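Local coordinates for adherence and virulence protein A (Streptococcus pneumoniae, PDB 6PON) that binds fibronectin and probably contributes to the adherence and virulence of the pneumococcus, at residues 231-236 and 249-254; 237-242 and 261-266. All coordinates share one frame; numbering follows the deposited sequence.

Contact 1 (231-236 and 249-254); sequences KPCLTE and GEPFAN
F252 meets both P232 and L234 along one edge of its ring, and its own backbone secures the arrangement: F252 N donates to P232 O at 3.0 Å, with an N-H...O angle of 147°. The donor lies 31° out of the carbonyl plane, so this is a bent, somewhat tilted bond. Following the side chain outward, F252 CB first lies against P232 CB at 4.1 Å. At CG the chain turns to the side of the backbone N and away from the carbonyl carbon (chi1 -66°), which sets the ring edge beside the same carbonyl that the N-H engages. F252 CD1 then passes P232 O at 3.9 Å, with that oxygen in the ring plane at its edge. Farther out, F252 CE1 and CZ both reach L234 CD1, CZ at 3.8 Å, and the two side chains cross obliquely. The phenylalanine thus bridges P232 and L234, two positions apart on the partner segment.

The flanks are closed by smaller contacts. P251 CB touches C233 SG at 4.0 Å, while the proline ring of P232 packs against backbone, its CG lying 3.4 Å from N254 C. The pairing illustrates how a loop leaving an edge strand can be held with a single backbone bond supplemented by apolar contacts. Strand 233-235 is the middle strand of a small antiparallel sheet, between 239-240 and 247-248. The loop leads from 247-248 into helix 255-263, where N254 is the N-cap, its OD1 accepting from D257 N. L258 of that helix packs on P232 and L234, and T261 on F252.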
# COMPACT_ATOMS: atom_id res chain seq x y z
N LYS B 231 0.87 -14.74 14.08
CA LYS B 231 -0.22 -15.61 13.64
C LYS B 231 0.39 -16.80 12.93
O LYS B 231 0.49 -16.83 11.70
CB LYS B 231 -1.18 -14.88 12.70
CG LYS B 231 -1.89 -13.69 13.30
CD LYS B 231 -3.34 -14.01 13.57
CE LYS B 231 -3.97 -13.02 14.53
NZ LYS B 231 -3.37 -13.12 15.89
N PRO B 232 0.80 -17.83 13.68
CA PRO B 232 1.54 -18.94 13.05
C PRO B 232 0.70 -19.69 12.03
O PRO B 232 -0.44 -20.06 12.29
CB PRO B 232 1.91 -19.83 14.25
CG PRO B 232 1.73 -18.97 15.45
CD PRO B 232 0.64 -18.02 15.12
N CYS B 233 1.27 -19.89 10.84
CA CYS B 233 0.62 -20.68 9.80
C CYS B 233 1.66 -21.48 9.04
O CYS B 233 2.82 -21.07 8.92
CB CYS B 233 -0.15 -19.83 8.77
SG CYS B 233 -1.24 -18.59 9.46
N LEU B 234 1.23 -22.62 8.50
CA LEU B 234 2.01 -23.31 7.49
C LEU B 234 1.86 -22.62 6.13
O LEU B 234 0.96 -21.82 5.90
CB LEU B 234 1.56 -24.76 7.37
CG LEU B 234 1.84 -25.61 8.61
CD1 LEU B 234 0.84 -26.72 8.68
CD2 LEU B 234 3.26 -26.20 8.60
N THR B 235 2.78 -22.94 5.22
CA THR B 235 2.62 -22.63 3.81
C THR B 235 2.72 -23.93 3.02
O THR B 235 2.82 -25.02 3.60
CB THR B 235 3.67 -21.60 3.33
OG1 THR B 235 4.96 -22.22 3.29
CG2 THR B 235 3.74 -20.40 4.24
N GLU B 236 2.71 -23.81 1.69
CA GLU B 236 2.78 -24.98 0.82
C GLU B 236 4.02 -25.81 1.11
O GLU B 236 3.94 -27.04 1.21
CB GLU B 236 2.76 -24.56 -0.65
CG GLU B 236 1.68 -23.57 -1.05
CD GLU B 236 0.28 -24.14 -1.02
OE1 GLU B 236 -0.32 -24.37 -2.10
OE2 GLU B 236 -0.26 -24.37 0.08
N GLY B 249 -3.55 -24.85 5.17
CA GLY B 249 -4.25 -25.22 6.37
C GLY B 249 -4.66 -24.01 7.18
O GLY B 249 -4.79 -22.89 6.67
N GLU B 250 -4.84 -24.24 8.47
CA GLU B 250 -5.29 -23.25 9.44
C GLU B 250 -4.19 -22.89 10.44
O GLU B 250 -3.21 -23.62 10.61
CB GLU B 250 -6.51 -23.79 10.18
CG GLU B 250 -7.72 -23.85 9.31
CD GLU B 250 -8.93 -24.22 10.08
OE1 GLU B 250 -8.78 -24.98 11.07
OE2 GLU B 250 -10.04 -23.76 9.70
N PRO B 251 -4.33 -21.73 11.13
CA PRO B 251 -3.26 -21.28 12.03
C PRO B 251 -3.09 -22.11 13.29
O PRO B 251 -3.86 -23.03 13.56
CB PRO B 251 -3.67 -19.85 12.37
CG PRO B 251 -4.78 -19.49 11.44
CD PRO B 251 -5.43 -20.76 11.02
N PHE B 252 -2.07 -21.77 14.07
CA PHE B 252 -1.72 -22.46 15.29
C PHE B 252 -1.73 -21.48 16.45
O PHE B 252 -1.69 -20.26 16.26
CB PHE B 252 -0.34 -23.13 15.18
CG PHE B 252 -0.27 -24.24 14.17
CD1 PHE B 252 -0.26 -23.97 12.82
CD2 PHE B 252 -0.19 -25.56 14.57
CE1 PHE B 252 -0.19 -24.98 11.88
CE2 PHE B 252 -0.13 -26.58 13.64
CZ PHE B 252 -0.12 -26.29 12.29
N ALA B 253 -1.79 -22.02 17.66
CA ALA B 253 -1.81 -21.15 18.83
C ALA B 253 -0.47 -20.46 19.04
O ALA B 253 -0.41 -19.36 19.59
CB ALA B 253 -2.21 -21.94 20.07
N ASN B 254 0.61 -21.08 18.59
CA ASN B 254 1.91 -20.48 18.81
C ASN B 254 2.91 -21.12 17.87
O ASN B 254 2.63 -22.12 17.20
CB ASN B 254 2.35 -20.63 20.25
CG ASN B 254 2.03 -21.99 20.77
OD1 ASN B 254 2.64 -22.98 20.35
ND2 ASN B 254 1.06 -22.07 21.65

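Contact 2 (237-242 and 261-266)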
# COMPACT_ATOMS: atom_id res chain seq x y z
N THR B 237 5.18 -25.16 1.26
CA THR B 237 6.45 -25.85 1.45
C THR B 237 7.15 -25.46 2.75
O THR B 237 8.28 -25.91 3.00
CB THR B 237 7.37 -25.54 0.26
OG1 THR B 237 7.69 -24.15 0.28
CG2 THR B 237 6.67 -25.86 -1.07
N SER B 238 6.54 -24.62 3.57
CA SER B 238 7.27 -24.05 4.69
C SER B 238 6.33 -23.53 5.77
O SER B 238 5.34 -24.19 6.13
CB SER B 238 8.19 -22.93 4.19
OG SER B 238 9.14 -22.57 5.17
N PHE B 239 6.61 -22.34 6.28
CA PHE B 239 5.82 -21.84 7.40
C PHE B 239 6.15 -20.37 7.59
O PHE B 239 7.21 -19.90 7.18
CB PHE B 239 6.12 -22.62 8.67
CG PHE B 239 7.58 -22.74 8.97
CD1 PHE B 239 8.25 -21.70 9.60
CD2 PHE B 239 8.28 -23.87 8.61
CE1 PHE B 239 9.60 -21.79 9.86
CE2 PHE B 239 9.64 -23.96 8.86
CZ PHE B 239 10.30 -22.92 9.49
N SER B 240 5.26 -19.67 8.25
CA SER B 240 5.39 -18.23 8.37
C SER B 240 4.89 -17.83 9.74
O SER B 240 4.13 -18.57 10.37
CB SER B 240 4.61 -17.51 7.26
OG SER B 240 3.23 -17.84 7.23
N PRO B 241 5.33 -16.68 10.25
CA PRO B 241 4.91 -16.22 11.58
C PRO B 241 3.66 -15.38 11.54
O PRO B 241 3.10 -15.06 12.59
CB PRO B 241 6.10 -15.39 12.04
CG PRO B 241 6.56 -14.73 10.74
CD PRO B 241 6.30 -15.75 9.64
N VAL B 242 3.29 -14.94 10.34
CA VAL B 242 1.99 -14.37 10.02
C VAL B 242 1.56 -15.01 8.71
O VAL B 242 2.38 -15.61 8.01
CB VAL B 242 2.05 -12.83 9.89
CG1 VAL B 242 2.56 -12.18 11.17
CG2 VAL B 242 2.90 -12.39 8.71
N THR B 261 4.78 -29.45 14.47
CA THR B 261 4.01 -30.09 13.41
C THR B 261 4.79 -30.13 12.11
O THR B 261 4.80 -31.15 11.41
CB THR B 261 2.68 -29.35 13.23
OG1 THR B 261 1.94 -29.39 14.46
CG2 THR B 261 1.86 -29.96 12.10
N TYR B 262 5.44 -29.02 11.75
CA TYR B 262 6.19 -29.01 10.50
C TYR B 262 7.30 -30.06 10.52
O TYR B 262 7.53 -30.74 9.51
CB TYR B 262 6.77 -27.63 10.25
CG TYR B 262 7.56 -27.54 8.99
CD1 TYR B 262 6.92 -27.42 7.77
CD2 TYR B 262 8.95 -27.58 9.02
CE1 TYR B 262 7.63 -27.34 6.59
CE2 TYR B 262 9.69 -27.51 7.83
CZ TYR B 262 9.01 -27.38 6.62
OH TYR B 262 9.70 -27.29 5.44
N TYR B 263 8.01 -30.20 11.64
CA TYR B 263 9.23 -31.00 11.67
C TYR B 263 9.00 -32.42 12.15
O TYR B 263 9.96 -33.20 12.19
CB TYR B 263 10.30 -30.33 12.55
CG TYR B 263 10.96 -29.16 11.86
CD1 TYR B 263 11.80 -29.36 10.78
CD2 TYR B 263 10.72 -27.87 12.27
CE1 TYR B 263 12.40 -28.30 10.14
CE2 TYR B 263 11.29 -26.81 11.62
CZ TYR B 263 12.14 -27.02 10.56
OH TYR B 263 12.71 -25.94 9.91
N LYS B 264 7.75 -32.77 12.50
CA LYS B 264 7.48 -33.99 13.24
C LYS B 264 8.08 -35.22 12.57
O LYS B 264 8.86 -35.97 13.17
CB LYS B 264 5.97 -34.17 13.42
CG LYS B 264 5.62 -35.25 14.44
CD LYS B 264 4.41 -36.06 14.04
CE LYS B 264 3.15 -35.55 14.70
NZ LYS B 264 2.05 -36.58 14.71
N ASN B 265 7.73 -35.45 11.31
CA ASN B 265 8.20 -36.66 10.64
C ASN B 265 9.27 -36.35 9.61
O ASN B 265 9.42 -37.06 8.62
CB ASN B 265 7.02 -37.39 9.99
CG ASN B 265 5.78 -37.37 10.86
OD1 ASN B 265 4.99 -36.43 10.80
ND2 ASN B 265 5.60 -38.41 11.69
N LYS B 266 10.03 -35.28 9.83
CA LYS B 266 10.99 -34.87 8.83
C LYS B 266 12.14 -35.86 8.73
O LYS B 266 12.64 -36.13 7.64
CB LYS B 266 11.48 -33.46 9.15
CG LYS B 266 12.35 -32.86 8.10
CD LYS B 266 11.57 -32.56 6.84
CE LYS B 266 10.63 -31.40 7.04
NZ LYS B 266 10.37 -30.73 5.74
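The rings of F239 and Y262 form a T-shaped pair in which F239 presents its edge to the face of Y262. Their centroids lie 4.9 Å apart and their planes are inclined at 70°. F239 CD2 is the atom above the centre of the tyrosine ring, and neighbouring F239 CE2 approaches Y262 CD2 to 3.7 Å. Each partner is turned by its first torsion: F239 CG occupies the cramped site between its backbone N and carbonyl carbon (chi1 51°), whereas Y262 CG extends directly opposite its own N (chi1 180°), carrying the phenol out toward 237-239.

At the far end of that phenol, Y262 OH donates to T237 O at 3.1 Å, approaching from a direction tilted out of the carbonyl plane. The ring is thereby anchored at its tip while F239 bears on its face, and S238 CA touches its CE1 at 3.8 Å. Y263 adds a third aromatic element. Its hydroxyl lies near the F239 plane at the ring edge, with Y263 OH 3.8 Å from F239 CE2, and one face of its ring is covered by Y262 CD2.

The contact thus joins outer strand 239-240 to the C-terminal part of helix 255-263, whose L258 and L259 also pack on F239. The second subunit extends the cluster: its F7 makes an edge-to-face pair with F239, and its R58 a cation-pi contact with Y263.

How the contacts relate
Contacts 1 and 2 are two parts of one small unit at the far end of the chain, with centres about 8 Å apart and the chain centre 45 and 50 Å away, respectively. Adjacent antiparallel strands join them: C233 O and S240 N are 2.9 Å apart, and K231 N and P241 O 2.7 Å, both probable hydrogen bonds. Their segments alternate along the sequence, so the strands come first and the loop and helix later fold back over them. F252 CE2 meets T261 OG1 at 3.6 Å, linking the loop of contact 1 to the helix of contact 2. Contact 2 has the more extensive dealings with the second subunit, consistent with a place at the dimer interface.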